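6-phospho-alpha-glucosidase (Merdibacter massiliensis, PDB 6VC6) hydrolyses the glycosidic bond of 6-phospho-alpha-glucosides, probably by the NAD- and metal-dependent chemistry of glycoside hydrolase family 4. Local coordinates at residues A[143-148]-A[320-325]; A[167-172]-A[338-343]. All blocks are in the same frame, centred on the assembly; numbering follows the deposited sequence.

Contact 1: residues A[143-148]-A[320-325]; sequences LNYSNP and AEMMIK. With NAD (nicotinamide-adenine-dinucleotide), chain G; G6P (6-O-phosphono-alpha-D-glucopyranose), chain F.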
loop_
_atom_site.group_PDB
_atom_site.type_symbol
_atom_site.label_atom_id
_atom_site.label_comp_id
_atom_site.label_asym_id
_atom_site.label_seq_id
_atom_site.Cartn_x
_atom_site.Cartn_y
_atom_site.Cartn_z
ATOM N N LEU A 143 9.674 7.225 2.113
ATOM C CA LEU A 143 8.303 7.060 1.647
ATOM C C LEU A 143 8.088 5.590 1.316
ATOM O O LEU A 143 8.766 5.043 0.439
ATOM C CB LEU A 143 8.030 7.939 0.425
ATOM C CG LEU A 143 8.465 9.403 0.526
ATOM C CD1 LEU A 143 7.992 10.189 -0.686
ATOM C CD2 LEU A 143 7.948 10.033 1.810
ATOM N N ASN A 144 7.150 4.953 2.011
ATOM C CA ASN A 144 6.995 3.505 1.966
ATOM C C ASN A 144 5.669 3.126 1.319
ATOM O O ASN A 144 4.603 3.551 1.779
ATOM C CB ASN A 144 7.086 2.906 3.369
ATOM C CG ASN A 144 6.865 1.409 3.372
ATOM O OD1 ASN A 144 7.566 0.669 2.684
ATOM N ND2 ASN A 144 5.885 0.956 4.144
ATOM N N TYR A 145 5.713 2.270 0.324
ATOM C CA TYR A 145 4.530 1.701 -0.261
ATOM C C TYR A 145 4.383 0.262 0.227
ATOM O O TYR A 145 3.328 -0.319 0.116
ATOM C CB TYR A 145 4.702 1.670 -1.766
ATOM C CG TYR A 145 3.869 2.621 -2.571
ATOM C CD1 TYR A 145 4.322 3.089 -3.773
ATOM C CD2 TYR A 145 2.629 3.015 -2.153
ATOM C CE1 TYR A 145 3.569 3.934 -4.542
ATOM C CE2 TYR A 145 1.868 3.867 -2.909
ATOM C CZ TYR A 145 2.347 4.319 -4.106
ATOM O OH TYR A 145 1.608 5.161 -4.868
ATOM N N SER A 146 5.453 -0.304 0.774
ATOM C CA SER A 146 5.512 -1.737 1.038
ATOM C C SER A 146 4.418 -2.208 1.985
ATOM O O SER A 146 4.229 -1.651 3.049
ATOM C CB SER A 146 6.877 -2.118 1.617
ATOM O OG SER A 146 7.943 -1.512 0.916
ATOM N N ASN A 147 3.735 -3.272 1.587
ATOM C CA ASN A 147 2.598 -3.817 2.320
ATOM C C ASN A 147 2.970 -4.963 3.271
ATOM O O ASN A 147 4.057 -5.494 3.141
ATOM C CB ASN A 147 1.511 -4.269 1.352
ATOM C CG ASN A 147 0.537 -3.166 1.015
ATOM O OD1 ASN A 147 0.011 -2.507 1.894
ATOM N ND2 ASN A 147 0.292 -2.967 -0.263
ATOM N N PRO A 148 2.089 -5.308 4.198
ATOM C CA PRO A 148 0.813 -4.617 4.391
ATOM C C PRO A 148 0.987 -3.360 5.219
ATOM O O PRO A 148 1.507 -3.423 6.313
ATOM C CB PRO A 148 -0.033 -5.616 5.162
ATOM C CG PRO A 148 0.772 -6.841 5.290
ATOM C CD PRO A 148 2.181 -6.550 4.958
ATOM N N ALA A 320 2.943 5.304 -9.657
ATOM C CA ALA A 320 4.248 5.914 -9.434
ATOM C C ALA A 320 4.147 7.423 -9.262
ATOM O O ALA A 320 4.963 8.019 -8.548
ATOM C CB ALA A 320 5.189 5.580 -10.592
ATOM N N GLU A 321 3.160 8.057 -9.901
ATOM C CA GLU A 321 3.068 9.511 -9.846
ATOM C C GLU A 321 2.703 10.002 -8.454
ATOM O O GLU A 321 3.158 11.072 -8.039
ATOM C CB GLU A 321 2.048 10.020 -10.862
ATOM C CG GLU A 321 2.573 10.079 -12.283
ATOM C CD GLU A 321 1.683 10.896 -13.194
ATOM O OE1 GLU A 321 0.686 11.464 -12.700
ATOM O OE2 GLU A 321 1.978 10.964 -14.405
HETATM N N MSE A 322 1.902 9.245 -7.719
HETATM C CA MSE A 322 1.434 9.733 -6.437
HETATM C C MSE A 322 2.562 9.818 -5.420
HETATM O O MSE A 322 2.599 10.734 -4.603
HETATM C CB MSE A 322 0.339 8.851 -5.869
HETATM C CG MSE A 322 -0.262 9.479 -4.642
HETATM SE SE MSE A 322 -1.815 8.552 -3.977
HETATM C CE MSE A 322 -0.928 7.560 -2.567
HETATM N N MSE A 323 3.464 8.844 -5.454
HETATM C CA MSE A 323 4.612 8.863 -4.556
HETATM C C MSE A 323 5.533 10.022 -4.917
HETATM O O MSE A 323 6.099 10.669 -4.035
HETATM C CB MSE A 323 5.385 7.539 -4.602
HETATM C CG MSE A 323 6.598 7.526 -3.674
HETATM SE SE MSE A 323 7.291 5.758 -3.208
HETATM C CE MSE A 323 6.204 5.386 -1.635
ATOM N N ILE A 324 5.679 10.287 -6.217
ATOM C CA ILE A 324 6.487 11.425 -6.644
ATOM C C ILE A 324 5.834 12.730 -6.211
ATOM O O ILE A 324 6.511 13.652 -5.740
ATOM C CB ILE A 324 6.719 11.390 -8.166
ATOM C CG1 ILE A 324 7.496 10.135 -8.563
ATOM C CG2 ILE A 324 7.472 12.636 -8.616
ATOM C CD1 ILE A 324 7.599 9.943 -10.057
ATOM N N LYS A 325 4.510 12.829 -6.355
ATOM C CA LYS A 325 3.807 14.030 -5.916
ATOM C C LYS A 325 3.919 14.209 -4.408
ATOM O O LYS A 325 3.995 15.341 -3.914
ATOM C CB LYS A 325 2.339 13.969 -6.343
ATOM C CG LYS A 325 2.120 14.032 -7.846
ATOM C CD LYS A 325 2.179 15.459 -8.361
ATOM C CE LYS A 325 2.047 15.500 -9.875
ATOM N NZ LYS A 325 0.913 14.661 -10.355
HETATM P PA NAD G . 7.378 -7.756 -6.748
HETATM O O1A NAD G . 7.209 -7.620 -8.242
HETATM O O2A NAD G . 7.672 -9.107 -6.143
HETATM O O5B NAD G . 8.525 -6.736 -6.271
HETATM C C5B NAD G . 9.127 -6.873 -4.988
HETATM C C4B NAD G . 10.614 -6.578 -5.093
HETATM O O4B NAD G . 11.144 -6.285 -3.798
HETATM C C3B NAD G . 11.362 -7.788 -5.628
HETATM O O3B NAD G . 12.185 -7.393 -6.727
HETATM C C2B NAD G . 12.236 -8.254 -4.484
HETATM O O2B NAD G . 13.514 -8.677 -4.963
HETATM C C1B NAD G . 12.357 -7.015 -3.614
HETATM N N9A NAD G . 12.571 -7.360 -2.187
HETATM C C8A NAD G . 11.951 -8.327 -1.484
HETATM N N7A NAD G . 12.405 -8.364 -0.204
HETATM C C5A NAD G . 13.341 -7.405 -0.079
HETATM C C6A NAD G . 14.224 -6.898 1.000
HETATM N N6A NAD G . 14.196 -7.440 2.242
HETATM N N1A NAD G . 15.058 -5.876 0.703
HETATM C C2A NAD G . 15.098 -5.326 -0.525
HETATM N N3A NAD G . 14.329 -5.736 -1.548
HETATM C C4A NAD G . 13.450 -6.752 -1.391
HETATM O O3 NAD G . 6.084 -7.146 -6.011
HETATM P PN NAD G . 5.118 -6.064 -6.706
HETATM O O1N NAD G . 3.854 -6.767 -7.143
HETATM O O2N NAD G . 5.909 -5.228 -7.684
HETATM O O5D NAD G . 4.768 -5.155 -5.428
HETATM C C5D NAD G . 5.702 -4.184 -4.962
HETATM C C4D NAD G . 5.264 -3.723 -3.581
HETATM O O4D NAD G . 4.472 -2.538 -3.689
HETATM C C3D NAD G . 4.397 -4.781 -2.914
HETATM O O3D NAD G . 4.845 -4.972 -1.571
HETATM C C2D NAD G . 3.012 -4.176 -2.880
HETATM O O2D NAD G . 2.297 -4.585 -1.714
HETATM C C1D NAD G . 3.327 -2.692 -2.850
HETATM N N1N NAD G . 2.200 -1.871 -3.285
HETATM C C2N NAD G . 1.635 -1.088 -2.366
HETATM C C3N NAD G . 0.563 -0.272 -2.681
HETATM C C7N NAD G . -0.036 0.585 -1.607
HETATM O O7N NAD G . -1.114 1.122 -1.799
HETATM N N7N NAD G . 0.630 0.725 -0.461
HETATM C C4N NAD G . 0.079 -0.262 -3.983
HETATM C C5N NAD G . 0.682 -1.090 -4.925
HETATM C C6N NAD G . 1.758 -1.890 -4.549
HETATM C C1 G6P F . -4.632 -1.890 -4.105
HETATM C C2 G6P F . -3.876 -1.485 -2.832
HETATM C C3 G6P F . -2.478 -2.066 -2.719
HETATM C C4 G6P F . -2.505 -3.504 -3.179
HETATM C C5 G6P F . -2.782 -3.495 -4.670
HETATM C C6 G6P F . -2.935 -4.927 -5.167
HETATM O O1 G6P F . -5.040 -0.711 -4.811
HETATM O O2 G6P F . -3.795 -0.055 -2.765
HETATM O O3 G6P F . -2.008 -1.992 -1.369
HETATM O O4 G6P F . -1.236 -4.111 -2.921
HETATM O O5 G6P F . -3.985 -2.799 -5.019
HETATM O O6 G6P F . -2.608 -4.969 -6.551
HETATM P P G6P F . -2.376 -6.377 -7.292
HETATM O O1P G6P F . -0.931 -6.688 -6.981
HETATM O O2P G6P F . -3.370 -7.314 -6.647
HETATM O O3P G6P F . -2.673 -6.077 -8.741
#

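Contact 2: residues A[167-172]-A[338-343]; sequences LNICDQ and FIVIVK. With MN (manganese (II) ion), chain E; NAD (nicotinamide-adenine-dinucleotide), chain G; G6P (6-O-phosphono-alpha-D-glucopyranose), chain F.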
loop_
_atom_site.group_PDB
_atom_site.type_symbol
_atom_site.label_atom_id
_atom_site.label_comp_id
_atom_site.label_asym_id
_atom_site.label_seq_id
_atom_site.Cartn_x
_atom_site.Cartn_y
_atom_site.Cartn_z
ATOM N N LEU A 167 7.102 7.862 6.340
ATOM C CA LEU A 167 5.705 8.035 5.961
ATOM C C LEU A 167 5.243 6.821 5.169
ATOM O O LEU A 167 5.836 6.487 4.138
ATOM C CB LEU A 167 5.507 9.314 5.143
ATOM C CG LEU A 167 4.055 9.644 4.793
ATOM C CD1 LEU A 167 3.197 9.685 6.050
ATOM C CD2 LEU A 167 3.963 10.959 4.035
ATOM N N ASN A 168 4.189 6.169 5.649
ATOM C CA ASN A 168 3.548 5.067 4.942
ATOM C C ASN A 168 2.318 5.593 4.215
ATOM O O ASN A 168 1.516 6.332 4.799
ATOM C CB ASN A 168 3.158 3.950 5.913
ATOM C CG ASN A 168 4.343 3.417 6.696
ATOM O OD1 ASN A 168 5.079 2.555 6.218
ATOM N ND2 ASN A 168 4.531 3.928 7.909
ATOM N N ILE A 169 2.174 5.220 2.940
ATOM C CA ILE A 169 1.090 5.711 2.101
ATOM C C ILE A 169 0.470 4.553 1.328
ATOM O O ILE A 169 1.075 3.494 1.148
ATOM C CB ILE A 169 1.556 6.812 1.121
ATOM C CG1 ILE A 169 2.578 6.250 0.129
ATOM C CG2 ILE A 169 2.137 8.000 1.878
ATOM C CD1 ILE A 169 3.401 7.314 -0.563
ATOM N N CYS A 170 -0.759 4.781 0.866
ATOM C CA CYS A 170 -1.505 3.829 0.057
ATOM C C CYS A 170 -2.255 4.585 -1.026
ATOM O O CYS A 170 -2.761 5.684 -0.780
ATOM C CB CYS A 170 -2.496 3.025 0.903
ATOM S SG CYS A 170 -3.613 1.961 -0.035
ATOM N N ASP A 171 -2.334 3.991 -2.216
ATOM C CA ASP A 171 -2.955 4.657 -3.355
ATOM C C ASP A 171 -4.429 4.311 -3.520
ATOM O O ASP A 171 -5.057 4.798 -4.465
ATOM C CB ASP A 171 -2.195 4.336 -4.649
ATOM C CG ASP A 171 -2.197 2.862 -4.992
ATOM O OD1 ASP A 171 -1.657 2.515 -6.063
ATOM O OD2 ASP A 171 -2.718 2.049 -4.204
ATOM N N GLN A 172 -4.999 3.504 -2.619
ATOM C CA GLN A 172 -6.408 3.141 -2.753
ATOM C C GLN A 172 -7.339 4.330 -2.544
ATOM O O GLN A 172 -8.277 4.494 -3.343
ATOM C CB GLN A 172 -6.736 1.980 -1.810
ATOM C CG GLN A 172 -8.222 1.744 -1.602
ATOM C CD GLN A 172 -8.869 1.012 -2.763
ATOM O OE1 GLN A 172 -10.089 0.873 -2.819
ATOM N NE2 GLN A 172 -8.051 0.536 -3.696
ATOM N N PHE A 338 -3.148 15.138 1.253
ATOM C CA PHE A 338 -3.094 13.735 0.874
ATOM C C PHE A 338 -3.768 12.905 1.958
ATOM O O PHE A 338 -3.928 13.347 3.099
ATOM C CB PHE A 338 -1.653 13.238 0.681
ATOM C CG PHE A 338 -0.945 13.849 -0.493
ATOM C CD1 PHE A 338 -1.145 13.359 -1.772
ATOM C CD2 PHE A 338 -0.064 14.901 -0.313
ATOM C CE1 PHE A 338 -0.487 13.915 -2.854
ATOM C CE2 PHE A 338 0.597 15.462 -1.389
ATOM C CZ PHE A 338 0.386 14.969 -2.661
ATOM N N ILE A 339 -4.156 11.689 1.591
ATOM C CA ILE A 339 -4.666 10.708 2.541
ATOM C C ILE A 339 -3.531 9.736 2.833
ATOM O O ILE A 339 -3.198 8.887 1.999
ATOM C CB ILE A 339 -5.907 9.983 2.003
ATOM C CG1 ILE A 339 -7.059 10.973 1.818
ATOM C CG2 ILE A 339 -6.316 8.862 2.946
ATOM C CD1 ILE A 339 -8.351 10.335 1.361
ATOM N N VAL A 340 -2.924 9.866 4.013
ATOM C CA VAL A 340 -1.756 9.082 4.389
ATOM C C VAL A 340 -1.999 8.450 5.755
ATOM O O VAL A 340 -3.004 8.707 6.419
ATOM C CB VAL A 340 -0.465 9.927 4.406
ATOM C CG1 VAL A 340 -0.209 10.536 3.035
ATOM C CG2 VAL A 340 -0.555 11.012 5.469
ATOM N N ILE A 341 -1.048 7.615 6.169
ATOM C CA ILE A 341 -1.130 6.868 7.419
ATOM C C ILE A 341 -0.335 7.610 8.483
ATOM O O ILE A 341 0.851 7.907 8.289
ATOM C CB ILE A 341 -0.611 5.431 7.240
ATOM C CG1 ILE A 341 -1.484 4.676 6.237
ATOM C CG2 ILE A 341 -0.569 4.706 8.575
ATOM C CD1 ILE A 341 -0.901 3.358 5.787
ATOM N N VAL A 342 -0.983 7.911 9.612
ATOM C CA VAL A 342 -0.378 8.701 10.677
ATOM C C VAL A 342 -0.795 8.142 12.031
ATOM O O VAL A 342 -1.793 7.430 12.159
ATOM C CB VAL A 342 -0.768 10.194 10.594
ATOM C CG1 VAL A 342 -0.128 10.850 9.386
ATOM C CG2 VAL A 342 -2.282 10.344 10.549
ATOM N N LYS A 343 -0.013 8.487 13.051
ATOM C CA LYS A 343 -0.384 8.171 14.422
ATOM C C LYS A 343 -1.596 8.998 14.836
ATOM O O LYS A 343 -1.669 10.200 14.567
ATOM C CB LYS A 343 0.790 8.436 15.366
ATOM C CG LYS A 343 0.538 8.035 16.810
ATOM C CD LYS A 343 1.842 7.919 17.587
ATOM C CE LYS A 343 2.179 9.218 18.299
ATOM N NZ LYS A 343 3.624 9.563 18.178
HETATM MN MN MN E . -2.789 -0.011 -0.444
HETATM P PA NAD G . 7.378 -7.756 -6.748
HETATM O O1A NAD G . 7.209 -7.620 -8.242
HETATM O O2A NAD G . 7.672 -9.107 -6.143
HETATM O O5B NAD G . 8.525 -6.736 -6.271
HETATM C C5B NAD G . 9.127 -6.873 -4.988
HETATM C C4B NAD G . 10.614 -6.578 -5.093
HETATM O O4B NAD G . 11.144 -6.285 -3.798
HETATM C C3B NAD G . 11.362 -7.788 -5.628
HETATM O O3B NAD G . 12.185 -7.393 -6.727
HETATM C C2B NAD G . 12.236 -8.254 -4.484
HETATM O O2B NAD G . 13.514 -8.677 -4.963
HETATM C C1B NAD G . 12.357 -7.015 -3.614
HETATM N N9A NAD G . 12.571 -7.360 -2.187
HETATM C C8A NAD G . 11.951 -8.327 -1.484
HETATM N N7A NAD G . 12.405 -8.364 -0.204
HETATM C C5A NAD G . 13.341 -7.405 -0.079
HETATM C C6A NAD G . 14.224 -6.898 1.000
HETATM N N6A NAD G . 14.196 -7.440 2.242
HETATM N N1A NAD G . 15.058 -5.876 0.703
HETATM C C2A NAD G . 15.098 -5.326 -0.525
HETATM N N3A NAD G . 14.329 -5.736 -1.548
HETATM C C4A NAD G . 13.450 -6.752 -1.391
HETATM O O3 NAD G . 6.084 -7.146 -6.011
HETATM P PN NAD G . 5.118 -6.064 -6.706
HETATM O O1N NAD G . 3.854 -6.767 -7.143
HETATM O O2N NAD G . 5.909 -5.228 -7.684
HETATM O O5D NAD G . 4.768 -5.155 -5.428
HETATM C C5D NAD G . 5.702 -4.184 -4.962
HETATM C C4D NAD G . 5.264 -3.723 -3.581
HETATM O O4D NAD G . 4.472 -2.538 -3.689
HETATM C C3D NAD G . 4.397 -4.781 -2.914
HETATM O O3D NAD G . 4.845 -4.972 -1.571
HETATM C C2D NAD G . 3.012 -4.176 -2.880
HETATM O O2D NAD G . 2.297 -4.585 -1.714
HETATM C C1D NAD G . 3.327 -2.692 -2.850
HETATM N N1N NAD G . 2.200 -1.871 -3.285
HETATM C C2N NAD G . 1.635 -1.088 -2.366
HETATM C C3N NAD G . 0.563 -0.272 -2.681
HETATM C C7N NAD G . -0.036 0.585 -1.607
HETATM O O7N NAD G . -1.114 1.122 -1.799
HETATM N N7N NAD G . 0.630 0.725 -0.461
HETATM C C4N NAD G . 0.079 -0.262 -3.983
HETATM C C5N NAD G . 0.682 -1.090 -4.925
HETATM C C6N NAD G . 1.758 -1.890 -4.549
HETATM C C1 G6P F . -4.632 -1.890 -4.105
HETATM C C2 G6P F . -3.876 -1.485 -2.832
HETATM C C3 G6P F . -2.478 -2.066 -2.719
HETATM C C4 G6P F . -2.505 -3.504 -3.179
HETATM C C5 G6P F . -2.782 -3.495 -4.670
HETATM C C6 G6P F . -2.935 -4.927 -5.167
HETATM O O1 G6P F . -5.040 -0.711 -4.811
HETATM O O2 G6P F . -3.795 -0.055 -2.765
HETATM O O3 G6P F . -2.008 -1.992 -1.369
HETATM O O4 G6P F . -1.236 -4.111 -2.921
HETATM O O5 G6P F . -3.985 -2.799 -5.019
HETATM O O6 G6P F . -2.608 -4.969 -6.551
HETATM P P G6P F . -2.376 -6.377 -7.292
HETATM O O1P G6P F . -0.931 -6.688 -6.981
HETATM O O2P G6P F . -3.370 -7.314 -6.647
HETATM O O3P G6P F . -2.673 -6.077 -8.741
HETATM O O HOH W 1 3.022 6.508 8.346
HETATM O O HOH W 2 -2.582 6.381 2.669
HETATM O O HOH W 3 -4.381 7.749 -0.856
#

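Contact 1: residues A[143-148]-A[320-325]
The terminal methyl of Met323, modelled as selenomethionine, is wedged between Leu143 and the ring of Tyr145, and it makes the closest approaches of the contact. CE lies over one face of the Tyr145 ring, 4.0 Å from its centroid and 28° off the normal, a CH-pi contact, while SE stands obliquely to the same ring, making the pair a Met-aromatic contact. The methyl also meets Leu143, with Met323 CE 3.3 Å from the backbone oxygen Leu143 O and 3.8 Å from the side-chain atom Leu143 CB. It gets there because the Met323 chain leaves the helix extended, CG opposite the backbone N (chi1 180°), and then bends at chi3 (-88°). Toward Met322 the fit is looser: Tyr145 OH comes no nearer than 4.0 Å to Met322 CB, and this hydroxyl finds its hydrogen bond at His319 O instead. Farther round the helix, Glu321 and Lys325 turn to the partly exposed side. Beyond the strand end the loop serves the ligands: NAD N7N donates to Tyr145 O at 2.9 Å, and Asn147 ND2 donates both to NAD O2D (3.0 Å) and to G6P O3 (2.7 Å). The contact thus lays helix 318-331 against the C-terminal end of strand 141-144, with Phe82 of strand 80-83 touching both Leu143 and Met323, and helix 16-25 packed on Ala320 and Ile324.

Contact 2: residues A[167-172]-A[338-343]
Val340 sets its side chain against both Leu167 and Ile169 where the last parallel strand of the Rossmann-type sheet, 166-169, meets the antiparallel strand 336-343. Leu167 crosses Val340 at about a right angle, its CD1 4.0 Å from Val340 CB. Ile169 comes in more slantwise and touches with its short branch, CG2 lying 3.6 Å from Val340 CG1; with chi1 at 64° the longer CG1 branch sits between the backbone N and the carbonyl carbon and leads away toward helix 318-331. On the other face Ile341 sits against the carbonyl of Asn168, its CB 3.4 Å from Asn168 O, and its CD1 rests 4.1 Å from Asn168 CB, while the side-chain oxygen OD1 of Asn168 is hydrogen-bonded to Asn144 ND2. The short strand segments lie at 131°, well short of antiparallel, and one direct backbone bond joins them, Ile341 N to Asn168 O at 3.2 Å. Water does the rest: one molecule links Asn168 N to Ile341 O, and two more bridge Cys170 N and Cys170 O to Ile339 O. Past this splayed junction the 167-172 segment enters the active site. Asp171 N donates to NAD O7N, and Asp171 OD2 is 2.8 Å from G6P O2, while Asp171 OD1 is hydrogen-bonded to His319. With an alanine here, His319 ND1 would probably be left without that mate and the imidazole freer to turn, and the sugar O2 would lose its neighbouring carboxylate. Cys170 is the metal ligand of this segment, with His200, G6P O2 and O3 and NAD O7N completing the site: Cys170 SG binds manganese at 2.2 Å and, in a capping bond of 167°, accepts from Gln172 N at 3.3 Å.

Contacts 1 and 2, with centres 9 Å apart, meet along the neighbouring strands 141-144 and 166-169. Asn144 N lies 2.9 Å from Leu167 O, a probable hydrogen bond that adds to the side-chain link between Asn144 and Asn168. Helix 318-331, which precedes strand 336-343 in the chain, packs against the ends of both strands: Met323 CE reaches Ile169 CD1 at 3.6 Å, and Met322 CE approaches Cys170 O at 3.2 Å. The two strand ends converge on the nicotinamide carboxamide, whose N7N also bonds weakly to Ile169 O, while its O7N is 2.4 Å from the manganese ion. Between them, 143-148 and 167-172 meet the cofactor and the sugar oxygens O2 and O3, and 167-172 supplies the manganese ligand.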